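Side-chain contacts in 2''-aminoglycoside nucleotidyltransferase (Klebsiella pneumoniae, PDB 4WQK), which confers resistance to kanamycin, gentamicin, tobramycin and related aminoglycosides by adenylating their 2''-hydroxyl group in a magnesium-dependent reaction: residues 7-12 with 79-84; 11-16 with 59-64; 29-34 with 127-132; 67-70 with 76-79. All blocks are in the same frame, centred on the assembly; numbering follows the deposited sequence.

Contact 1. Residues 7-12 with 79-84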
loop_
_atom_site.group_PDB
_atom_site.type_symbol
_atom_site.label_atom_id
_atom_site.label_comp_id
_atom_site.label_asym_id
_atom_site.label_seq_id
_atom_site.Cartn_x
_atom_site.Cartn_y
_atom_site.Cartn_z
ATOM N N VAL A 7 7.693 11.282 5.877
ATOM C CA VAL A 7 8.529 11.257 4.663
ATOM C C VAL A 7 9.939 10.808 5.033
ATOM O O VAL A 7 10.497 9.902 4.387
ATOM C CB VAL A 7 8.584 12.628 3.959
ATOM C CG1 VAL A 7 9.694 12.654 2.892
ATOM C CG2 VAL A 7 7.237 12.920 3.280
ATOM N N THR A 8 10.481 11.362 6.108
ATOM C CA THR A 8 11.838 11.012 6.525
ATOM C C THR A 8 11.880 9.526 6.885
ATOM O O THR A 8 12.817 8.801 6.501
ATOM C CB THR A 8 12.288 11.861 7.710
ATOM O OG1 THR A 8 12.345 13.236 7.304
ATOM C CG2 THR A 8 13.663 11.430 8.164
ATOM N N LEU A 9 10.831 9.017 7.556
ATOM C CA LEU A 9 10.783 7.608 7.919
ATOM C C LEU A 9 10.660 6.686 6.715
ATOM O O LEU A 9 11.343 5.650 6.641
ATOM C CB LEU A 9 9.627 7.364 8.908
ATOM C CG LEU A 9 9.503 5.895 9.326
ATOM C CD1 LEU A 9 10.746 5.420 10.082
ATOM C CD2 LEU A 9 8.276 5.796 10.241
ATOM N N ILE A 10 9.804 7.023 5.749
ATOM C CA ILE A 10 9.684 6.290 4.501
ATOM C C ILE A 10 11.055 6.225 3.820
ATOM O O ILE A 10 11.480 5.141 3.375
ATOM C CB ILE A 10 8.637 6.937 3.554
ATOM C CG1 ILE A 10 7.233 6.694 4.103
ATOM C CG2 ILE A 10 8.764 6.350 2.158
ATOM C CD1 ILE A 10 6.141 7.564 3.414
ATOM N N HIS A 11 11.739 7.357 3.751
ATOM C CA HIS A 11 13.064 7.329 3.096
ATOM C C HIS A 11 14.028 6.425 3.880
ATOM O O HIS A 11 14.807 5.638 3.258
ATOM C CB HIS A 11 13.669 8.735 2.938
ATOM C CG HIS A 11 13.037 9.537 1.829
ATOM N ND1 HIS A 11 13.691 10.611 1.255
ATOM C CD2 HIS A 11 11.851 9.431 1.188
ATOM C CE1 HIS A 11 12.922 11.129 0.308
ATOM N NE2 HIS A 11 11.791 10.439 0.256
ATOM N N LYS A 12 14.024 6.496 5.205
ATOM C CA LYS A 12 14.904 5.588 5.973
ATOM C C LYS A 12 14.586 4.111 5.751
ATOM O O LYS A 12 15.512 3.293 5.613
ATOM C CB LYS A 12 14.828 5.865 7.472
ATOM C CG LYS A 12 15.505 7.114 7.920
ATOM C CD LYS A 12 15.357 7.329 9.435
ATOM C CE LYS A 12 16.169 8.543 9.879
ATOM N NZ LYS A 12 15.402 9.329 10.875
ATOM N N ALA A 79 3.464 -2.363 12.762
ATOM C CA ALA A 79 4.681 -2.026 13.492
ATOM C C ALA A 79 4.652 -0.561 13.881
ATOM O O ALA A 79 3.952 0.254 13.258
ATOM C CB ALA A 79 5.894 -2.301 12.642
ATOM N N GLU A 80 5.362 -0.220 14.952
ATOM C CA GLU A 80 5.510 1.185 15.302
ATOM C C GLU A 80 6.981 1.542 15.350
ATOM O O GLU A 80 7.807 0.766 15.810
ATOM C CB GLU A 80 4.834 1.529 16.645
ATOM C CG GLU A 80 5.357 0.795 17.844
ATOM C CD GLU A 80 4.717 1.288 19.136
ATOM O OE1 GLU A 80 3.468 1.242 19.256
ATOM O OE2 GLU A 80 5.476 1.740 20.027
ATOM N N ILE A 81 7.301 2.717 14.834
ATOM C CA ILE A 81 8.648 3.276 14.954
ATOM C C ILE A 81 8.432 4.692 15.466
ATOM O O ILE A 81 7.854 5.522 14.770
ATOM C CB ILE A 81 9.380 3.273 13.602
ATOM C CG1 ILE A 81 9.457 1.854 13.011
ATOM C CG2 ILE A 81 10.780 3.931 13.732
ATOM C CD1 ILE A 81 10.059 1.839 11.598
ATOM N N GLY A 82 8.845 4.947 16.701
ATOM C CA GLY A 82 8.552 6.211 17.346
ATOM C C GLY A 82 7.047 6.394 17.454
ATOM O O GLY A 82 6.341 5.489 17.916
ATOM N N ASP A 83 6.550 7.524 16.965
ATOM C CA ASP A 83 5.124 7.836 17.033
ATOM C C ASP A 83 4.393 7.383 15.776
ATOM O O ASP A 83 3.197 7.636 15.632
ATOM C CB ASP A 83 4.904 9.341 17.224
ATOM C CG ASP A 83 5.356 9.832 18.578
ATOM O OD1 ASP A 83 5.177 9.090 19.573
ATOM O OD2 ASP A 83 5.871 10.972 18.650
ATOM N N GLU A 84 5.099 6.720 14.860
ATOM C CA GLU A 84 4.498 6.349 13.581
ATOM C C GLU A 84 4.168 4.867 13.450
ATOM O O GLU A 84 4.848 4.011 13.988
ATOM C CB GLU A 84 5.405 6.778 12.401
ATOM C CG GLU A 84 5.738 8.271 12.357
ATOM C CD GLU A 84 4.515 9.159 12.201
ATOM O OE1 GLU A 84 3.470 8.694 11.689
ATOM O OE2 GLU A 84 4.590 10.336 12.608
#
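Leu9 meets Ile81 and Glu84 in a small apolar contact between a helix and the turn end of a hairpin, in the N-terminal domain. The helical residue does all the work on its side: CG of Leu9 is turned anti to the backbone N (chi1 179°), which carries the isobutyl fork outward from helix 5-19 so that its two methyls straddle the start and end of the turn. CD1 goes to Ile81, where it lies 3.9 Å from CG2 and equally far from CD1 of that isoleucine, filling the angle between the two branches. The other methyl, CD2 of Leu9, rests 3.7 Å from CB of Glu84, against the aliphatic root of that side chain.

The turn itself is a type II' beta turn from Ile81 to Glu84, with Gly82 at positive phi. It links strands 76-81 and 84-93 of the central sheet of the nucleotidyltransferase fold, and is closed by paired backbone bonds, Glu84 N to Ile81 O at 3.0 Å and Ile81 N to Glu84 O at 2.9 Å. These hold the two side chains beside each other for Leu9 to bridge. Glu84 bends at chi2 (-61°) and takes its carboxylate away from the leucine, where OE1 is hydrogen-bonded to NE2 of Gln6. Ile46, on strand 46-51, packs on Leu9 as well.

Contact 2. Residues 11-16 with 59-64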
loop_
_atom_site.group_PDB
_atom_site.type_symbol
_atom_site.label_atom_id
_atom_site.label_comp_id
_atom_site.label_asym_id
_atom_site.label_seq_id
_atom_site.Cartn_x
_atom_site.Cartn_y
_atom_site.Cartn_z
ATOM N N HIS A 11 11.739 7.357 3.751
ATOM C CA HIS A 11 13.064 7.329 3.096
ATOM C C HIS A 11 14.028 6.425 3.880
ATOM O O HIS A 11 14.807 5.638 3.258
ATOM C CB HIS A 11 13.669 8.735 2.938
ATOM C CG HIS A 11 13.037 9.537 1.829
ATOM N ND1 HIS A 11 13.691 10.611 1.255
ATOM C CD2 HIS A 11 11.851 9.431 1.188
ATOM C CE1 HIS A 11 12.922 11.129 0.308
ATOM N NE2 HIS A 11 11.791 10.439 0.256
ATOM N N LYS A 12 14.024 6.496 5.205
ATOM C CA LYS A 12 14.904 5.588 5.973
ATOM C C LYS A 12 14.586 4.111 5.751
ATOM O O LYS A 12 15.512 3.293 5.613
ATOM C CB LYS A 12 14.828 5.865 7.472
ATOM C CG LYS A 12 15.505 7.114 7.920
ATOM C CD LYS A 12 15.357 7.329 9.435
ATOM C CE LYS A 12 16.169 8.543 9.879
ATOM N NZ LYS A 12 15.402 9.329 10.875
ATOM N N ILE A 13 13.305 3.735 5.752
ATOM C CA ILE A 13 12.921 2.346 5.532
ATOM C C ILE A 13 13.369 1.882 4.156
ATOM O O ILE A 13 13.954 0.777 4.017
ATOM C CB ILE A 13 11.408 2.190 5.683
ATOM C CG1 ILE A 13 11.031 2.399 7.141
ATOM C CG2 ILE A 13 10.963 0.802 5.253
ATOM C CD1 ILE A 13 9.518 2.650 7.318
ATOM N N LEU A 14 13.117 2.700 3.127
ATOM C CA LEU A 14 13.438 2.274 1.776
ATOM C C LEU A 14 14.948 2.237 1.582
ATOM O O LEU A 14 15.452 1.393 0.805
ATOM C CB LEU A 14 12.789 3.182 0.741
ATOM C CG LEU A 14 11.265 3.082 0.805
ATOM C CD1 LEU A 14 10.736 3.973 -0.307
ATOM C CD2 LEU A 14 10.781 1.656 0.576
ATOM N N ALA A 15 15.725 3.114 2.243
ATOM C CA ALA A 15 17.193 3.058 2.138
ATOM C C ALA A 15 17.683 1.720 2.682
ATOM O O ALA A 15 18.556 1.072 2.075
ATOM C CB ALA A 15 17.829 4.175 2.882
ATOM N N ALA A 16 17.165 1.348 3.833
ATOM C CA ALA A 16 17.607 0.092 4.437
ATOM C C ALA A 16 17.165 -1.093 3.569
ATOM O O ALA A 16 17.903 -2.091 3.450
ATOM C CB ALA A 16 17.043 -0.014 5.842
ATOM N N GLU A 59 11.241 -7.080 9.305
ATOM C CA GLU A 59 11.222 -6.931 10.757
ATOM C C GLU A 59 12.605 -6.438 11.239
ATOM O O GLU A 59 12.695 -5.644 12.165
ATOM C CB GLU A 59 10.831 -8.240 11.463
ATOM C CG GLU A 59 9.360 -8.633 11.251
ATOM C CD GLU A 59 8.911 -9.768 12.180
ATOM O OE1 GLU A 59 9.598 -10.075 13.188
ATOM O OE2 GLU A 59 7.838 -10.361 11.943
ATOM N N ALA A 60 13.670 -6.898 10.595
ATOM C CA ALA A 60 15.001 -6.454 10.995
ATOM C C ALA A 60 15.190 -4.958 10.716
ATOM O O ALA A 60 15.840 -4.267 11.509
ATOM C CB ALA A 60 16.089 -7.290 10.280
ATOM N N ILE A 61 14.636 -4.469 9.603
ATOM C CA ILE A 61 14.700 -3.041 9.314
ATOM C C ILE A 61 13.975 -2.260 10.407
ATOM O O ILE A 61 14.508 -1.279 10.955
ATOM C CB ILE A 61 14.109 -2.749 7.936
ATOM C CG1 ILE A 61 15.061 -3.283 6.845
ATOM C CG2 ILE A 61 13.806 -1.249 7.774
ATOM C CD1 ILE A 61 14.408 -3.287 5.464
ATOM N N VAL A 62 12.781 -2.730 10.761
ATOM C CA VAL A 62 11.998 -2.068 11.802
ATOM C C VAL A 62 12.780 -1.989 13.107
ATOM O O VAL A 62 12.858 -0.931 13.739
ATOM C CB VAL A 62 10.653 -2.807 12.037
ATOM C CG1 VAL A 62 9.947 -2.326 13.318
ATOM C CG2 VAL A 62 9.743 -2.663 10.809
ATOM N N GLU A 63 13.358 -3.107 13.518
ATOM C CA GLU A 63 14.119 -3.152 14.768
ATOM C C GLU A 63 15.348 -2.250 14.709
ATOM O O GLU A 63 15.704 -1.626 15.708
ATOM C CB GLU A 63 14.519 -4.593 15.086
ATOM C CG GLU A 63 13.299 -5.461 15.416
ATOM C CD GLU A 63 13.596 -6.952 15.416
ATOM O OE1 GLU A 63 14.748 -7.337 15.725
ATOM O OE2 GLU A 63 12.669 -7.741 15.106
ATOM N N MET A 64 16.017 -2.211 13.557
ATOM C CA MET A 64 17.229 -1.426 13.417
ATOM C C MET A 64 16.902 0.060 13.572
ATOM O O MET A 64 17.709 0.836 14.087
ATOM C CB MET A 64 17.869 -1.722 12.055
ATOM C CG MET A 64 19.247 -1.178 11.884
ATOM S SD MET A 64 19.402 -0.310 10.351
ATOM C CE MET A 64 18.550 1.121 10.931
#
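Two helices of the N-terminal nucleotidyltransferase domain, 5-19 and 55-64, come together where Ala16 and Ile13 meet Ile61. Ala16 and Ile61 are the pair with the nearest backbones, their CA atoms 6.5 Å apart, a close approach consistent with the small alanine side chain at this point. Its single methyl points at the other helix and settles into the fork of the isoleucine: CB of Ala16 is 4.0 Å from CG1 of Ile61 and just as far from CG2, so neither branch is favoured.

Ile61 buries more surface here than any other residue of the two segments. With chi1 at -71°, CG1 stands beside its own backbone N and CG2 beside the carbonyl carbon, and this spreads the two branches over the facing helix. Ile13, one turn before Ala16, joins more loosely with a methyl-to-methyl approach, CG2 to CG2 of Ile61 at 4.3 Å. No hydrogen bond crosses between the segments, and the contact is wholly apolar.

Beyond the pair, Ile13 also touches Leu24, Leu65 and Leu86, the last on strand 84-93, so it turns from the helix pair into the core over the sheet. Arg20 lies against Ile61 from the loop after helix 5-19. The long branch of Ile61 ends at the alanine's backbone, with CD1 of Ile61 4.0 Å from the carbonyl C of Ala16.

Contact 3. Residues 29-34 with 127-132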
loop_
_atom_site.group_PDB
_atom_site.type_symbol
_atom_site.label_atom_id
_atom_site.label_comp_id
_atom_site.label_asym_id
_atom_site.label_seq_id
_atom_site.Cartn_x
_atom_site.Cartn_y
_atom_site.Cartn_z
ATOM N N GLY A 29 -2.881 5.193 1.158
ATOM C CA GLY A 29 -2.970 6.609 0.895
ATOM C C GLY A 29 -1.628 7.171 0.461
ATOM O O GLY A 29 -1.552 8.045 -0.401
ATOM N N TRP A 30 -0.539 6.682 1.054
ATOM C CA TRP A 30 0.771 7.148 0.602
ATOM C C TRP A 30 1.082 6.696 -0.835
ATOM O O TRP A 30 1.787 7.401 -1.545
ATOM C CB TRP A 30 1.881 6.665 1.557
ATOM C CG TRP A 30 2.253 7.716 2.564
ATOM C CD1 TRP A 30 2.021 7.680 3.900
ATOM C CD2 TRP A 30 2.882 8.969 2.288
ATOM N NE1 TRP A 30 2.506 8.833 4.488
ATOM C CE2 TRP A 30 3.053 9.635 3.522
ATOM C CE3 TRP A 30 3.344 9.575 1.120
ATOM C CZ2 TRP A 30 3.636 10.915 3.617
ATOM C CZ3 TRP A 30 3.918 10.835 1.205
ATOM C CH2 TRP A 30 4.056 11.497 2.454
ATOM N N ALA A 31 0.529 5.551 -1.267
ATOM C CA ALA A 31 0.771 5.102 -2.653
ATOM C C ALA A 31 0.088 6.023 -3.637
ATOM O O ALA A 31 0.632 6.334 -4.744
ATOM C CB ALA A 31 0.287 3.691 -2.884
ATOM N N ILE A 32 -1.116 6.487 -3.274
ATOM C CA ILE A 32 -1.821 7.472 -4.097
ATOM C C ILE A 32 -0.978 8.758 -4.233
ATOM O O ILE A 32 -0.761 9.244 -5.341
ATOM C CB ILE A 32 -3.217 7.799 -3.503
ATOM C CG1 ILE A 32 -4.064 6.513 -3.488
ATOM C CG2 ILE A 32 -3.906 8.953 -4.265
ATOM C CD1 ILE A 32 -5.378 6.666 -2.728
ATOM N N ASP A 33 -0.479 9.270 -3.115
ATOM C CA ASP A 33 0.309 10.509 -3.148
ATOM C C ASP A 33 1.622 10.283 -3.883
ATOM O O ASP A 33 2.051 11.183 -4.618
ATOM C CB ASP A 33 0.567 11.024 -1.731
ATOM C CG ASP A 33 -0.651 11.714 -1.130
ATOM O OD1 ASP A 33 -1.782 11.676 -1.723
ATOM O OD2 ASP A 33 -0.491 12.332 -0.049
ATOM N N ALA A 34 2.206 9.094 -3.722
ATOM C CA ALA A 34 3.460 8.793 -4.427
ATOM C C ALA A 34 3.232 8.764 -5.952
ATOM O O ALA A 34 4.016 9.344 -6.717
ATOM C CB ALA A 34 4.030 7.527 -3.914
ATOM N N GLU A 127 -4.889 -0.235 -9.694
ATOM C CA GLU A 127 -5.947 -1.253 -9.588
ATOM C C GLU A 127 -5.937 -1.900 -8.199
ATOM O O GLU A 127 -7.014 -2.150 -7.634
ATOM C CB GLU A 127 -5.749 -2.303 -10.692
ATOM C CG GLU A 127 -6.016 -1.780 -12.074
ATOM C CD GLU A 127 -4.792 -1.056 -12.740
ATOM O OE1 GLU A 127 -3.728 -0.705 -12.121
ATOM O OE2 GLU A 127 -4.905 -0.811 -13.959
ATOM N N ALA A 128 -4.751 -2.180 -7.653
ATOM C CA ALA A 128 -4.654 -2.733 -6.304
ATOM C C ALA A 128 -5.145 -1.774 -5.240
ATOM O O ALA A 128 -5.806 -2.184 -4.279
ATOM C CB ALA A 128 -3.192 -3.167 -6.001
ATOM N N ILE A 129 -4.797 -0.501 -5.403
ATOM C CA ILE A 129 -5.232 0.538 -4.470
ATOM C C ILE A 129 -6.758 0.607 -4.440
ATOM O O ILE A 129 -7.414 0.592 -3.369
ATOM C CB ILE A 129 -4.615 1.890 -4.865
ATOM C CG1 ILE A 129 -3.109 1.847 -4.653
ATOM C CG2 ILE A 129 -5.256 3.064 -4.110
ATOM C CD1 ILE A 129 -2.376 3.053 -5.294
ATOM N N ILE A 130 -7.361 0.624 -5.619
ATOM C CA ILE A 130 -8.810 0.758 -5.726
ATOM C C ILE A 130 -9.515 -0.536 -5.263
ATOM O O ILE A 130 -10.543 -0.477 -4.579
ATOM C CB ILE A 130 -9.174 1.123 -7.174
ATOM C CG1 ILE A 130 -8.692 2.540 -7.438
ATOM C CG2 ILE A 130 -10.688 1.008 -7.424
ATOM C CD1 ILE A 130 -8.710 2.920 -8.866
ATOM N N TRP A 131 -8.955 -1.705 -5.596
ATOM C CA TRP A 131 -9.489 -2.972 -5.142
ATOM C C TRP A 131 -9.680 -3.008 -3.616
ATOM O O TRP A 131 -10.684 -3.522 -3.132
ATOM C CB TRP A 131 -8.539 -4.087 -5.575
ATOM C CG TRP A 131 -9.028 -5.495 -5.493
ATOM C CD1 TRP A 131 -8.692 -6.430 -4.535
ATOM C CD2 TRP A 131 -9.857 -6.176 -6.444
ATOM N NE1 TRP A 131 -9.262 -7.642 -4.839
ATOM C CE2 TRP A 131 -10.012 -7.513 -5.987
ATOM C CE3 TRP A 131 -10.515 -5.791 -7.626
ATOM C CZ2 TRP A 131 -10.758 -8.451 -6.694
ATOM C CZ3 TRP A 131 -11.252 -6.708 -8.310
ATOM C CH2 TRP A 131 -11.368 -8.046 -7.854
ATOM N N ASP A 132 -8.712 -2.476 -2.869
ATOM C CA ASP A 132 -8.850 -2.484 -1.408
ATOM C C ASP A 132 -10.006 -1.646 -0.929
ATOM O O ASP A 132 -10.618 -1.944 0.107
ATOM C CB ASP A 132 -7.566 -1.992 -0.737
ATOM C CG ASP A 132 -6.768 -3.133 -0.153
ATOM O OD1 ASP A 132 -7.279 -4.278 -0.156
ATOM O OD2 ASP A 132 -5.622 -2.903 0.273
#
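Ile129 is the residue round which this contact is built: it buries the most surface, and it alone of residues 127-132 meets both Ile32 and Ala31 of helix 28-36. Its two branches divide the work. CG2 of Ile129 goes to Ile32, lying 3.7 Å from CG1 and 3.9 Å from CD1 of that residue, so one methyl touches two successive carbons of the longer branch. CD1 of Ile129 reaches past this to Ala31, whose CB is 3.6 Å away, a snug methyl-to-methyl fit.

Ile32 does not aim its CB straight at the opposite helix. With CG1 anti to the carbonyl carbon (chi1 -62°) and the chain extended beyond it, the side chain swings toward Ile129 and crosses it at a slant. Ala31 needs no such turn, since its methyl already faces the partner. The same CD1 of Ile129 passes 4.2 Å from the backbone N of Ile32, so it sits close to the helix surface between the two residues.

All three residues are buried, and their meeting joins the N-terminal domain to the C-terminal one, the two domains whose cleft receives kanamycin. On one side of helix 28-36, Trp30 packs on Val7 and Ile10 of helix 5-19; toward the C-terminal bundle, Ile32 touches Ser152 of helix 147-160, while Ile130 packs between helices 147-160 and 162-176.

Contact 4. Residues 67-70 with 76-79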
loop_
_atom_site.group_PDB
_atom_site.type_symbol
_atom_site.label_atom_id
_atom_site.label_comp_id
_atom_site.label_asym_id
_atom_site.label_seq_id
_atom_site.Cartn_x
_atom_site.Cartn_y
_atom_site.Cartn_z
ATOM N N GLY A 67 12.130 0.434 16.233
ATOM C CA GLY A 67 10.731 0.090 16.399
ATOM C C GLY A 67 10.486 -1.364 16.756
ATOM O O GLY A 67 11.408 -2.138 17.072
ATOM N N ARG A 68 9.223 -1.754 16.677
ATOM C CA ARG A 68 8.825 -3.090 17.085
ATOM C C ARG A 68 7.567 -3.497 16.349
ATOM O O ARG A 68 6.811 -2.644 15.879
ATOM C CB ARG A 68 8.606 -3.141 18.595
ATOM C CG ARG A 68 7.517 -2.215 19.070
ATOM C CD ARG A 68 7.320 -2.299 20.588
ATOM N NE ARG A 68 6.862 -3.621 21.013
ATOM C CZ ARG A 68 5.588 -4.018 20.979
ATOM N NH1 ARG A 68 4.648 -3.203 20.499
ATOM N NH2 ARG A 68 5.255 -5.238 21.390
ATOM N N VAL A 69 7.354 -4.806 16.215
ATOM C CA VAL A 69 6.089 -5.297 15.705
ATOM C C VAL A 69 5.087 -5.159 16.849
ATOM O O VAL A 69 5.373 -5.577 17.966
ATOM C CB VAL A 69 6.157 -6.765 15.261
ATOM C CG1 VAL A 69 4.747 -7.302 15.041
ATOM C CG2 VAL A 69 7.016 -6.901 14.011
ATOM N N MET A 70 3.918 -4.598 16.568
ATOM C CA MET A 70 2.935 -4.261 17.602
ATOM C C MET A 70 1.694 -5.159 17.624
ATOM O O MET A 70 1.123 -5.405 18.671
ATOM C CB MET A 70 2.508 -2.796 17.412
ATOM C CG MET A 70 1.387 -2.321 18.317
ATOM S SD MET A 70 0.697 -0.773 17.697
ATOM C CE MET A 70 -0.696 -1.385 16.747
ATOM N N GLY A 76 -1.207 -9.718 7.684
ATOM C CA GLY A 76 -0.109 -8.776 7.797
ATOM C C GLY A 76 0.186 -8.477 9.253
ATOM O O GLY A 76 -0.185 -9.273 10.135
ATOM N N PHE A 77 0.875 -7.363 9.507
ATOM C CA PHE A 77 1.197 -6.969 10.873
ATOM C C PHE A 77 1.298 -5.449 10.935
ATOM O O PHE A 77 1.498 -4.816 9.885
ATOM C CB PHE A 77 2.503 -7.641 11.364
ATOM C CG PHE A 77 3.770 -7.201 10.626
ATOM C CD1 PHE A 77 4.498 -6.103 11.064
ATOM C CD2 PHE A 77 4.215 -7.876 9.500
ATOM C CE1 PHE A 77 5.659 -5.711 10.415
ATOM C CE2 PHE A 77 5.370 -7.468 8.835
ATOM C CZ PHE A 77 6.088 -6.387 9.302
ATOM N N LEU A 78 1.132 -4.894 12.135
ATOM C CA LEU A 78 1.354 -3.464 12.428
ATOM C C LEU A 78 2.660 -3.341 13.173
ATOM O O LEU A 78 2.963 -4.148 14.067
ATOM C CB LEU A 78 0.222 -2.841 13.267
ATOM C CG LEU A 78 -1.187 -3.068 12.727
ATOM C CD1 LEU A 78 -2.250 -2.475 13.694
ATOM C CD2 LEU A 78 -1.311 -2.509 11.312
ATOM N N ALA A 79 3.464 -2.363 12.762
ATOM C CA ALA A 79 4.681 -2.026 13.492
ATOM C C ALA A 79 4.652 -0.561 13.881
ATOM O O ALA A 79 3.952 0.254 13.258
ATOM C CB ALA A 79 5.894 -2.301 12.642
#
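Between 67-70 and 76-79 one hydrogen bond passes, from N of Met70 to O of Leu78 at 2.7 Å, nearly straight at 167°. Backbone bonds of Arg68 with Glu80 and of Leu78 with Glu71 continue the pairing. A weaker polar contact comes from Ala79, whose CA-H approaches O of Arg68 at 3.3 Å, beside the Val69–Ala79 antiparallel non-hydrogen-bonded pair.

The apolar contacts fall in two places. Over the face bearing Val69 and Ala79, CG2 of Val69 lies 4.0 Å from CD1 of Phe77, and the two side chains cross at about a right angle. CG of Phe77 stands between the backbone N and the carbonyl carbon (chi1 66°). Helix 55-64 covers this face through Leu58 and Val62, and Phe50 meets the ring. Elsewhere, the terminal methyl of Met70 folds over Leu78, CE to CD1 at 3.6 Å; a bend at chi3 brings it there.

The pairing is that of a beta hairpin, although the short segments are far from antiparallel, with Met70 departing from extended geometry. It lies beside strand 84-93 in the sheet of the nucleotidyltransferase fold, and Leu78 touches Asp87, a ligand of a magnesium ion.

In the fold
Contacts 1, 2 and 4 lie on the same side of the chain's centre, within the N-terminal domain, whereas contact 3 is the most central and ties that domain to the C-terminal one. Helix 5-19 serves contacts 1 and 2, and strand 76-81 serves contacts 1 and 4. Val62 knits the three together, touching Ala79 and Ile81 and receiving a probable backbone bond from Gly67. Contacts 2 and 3 are buried and purely apolar between helices; contacts 1 and 4 are only partly buried, and contact 4 adds a backbone hydrogen bond between strands. Contact 3 touches contact 1, helix 28-36 against helix 5-19, but neither contact 2 nor contact 4.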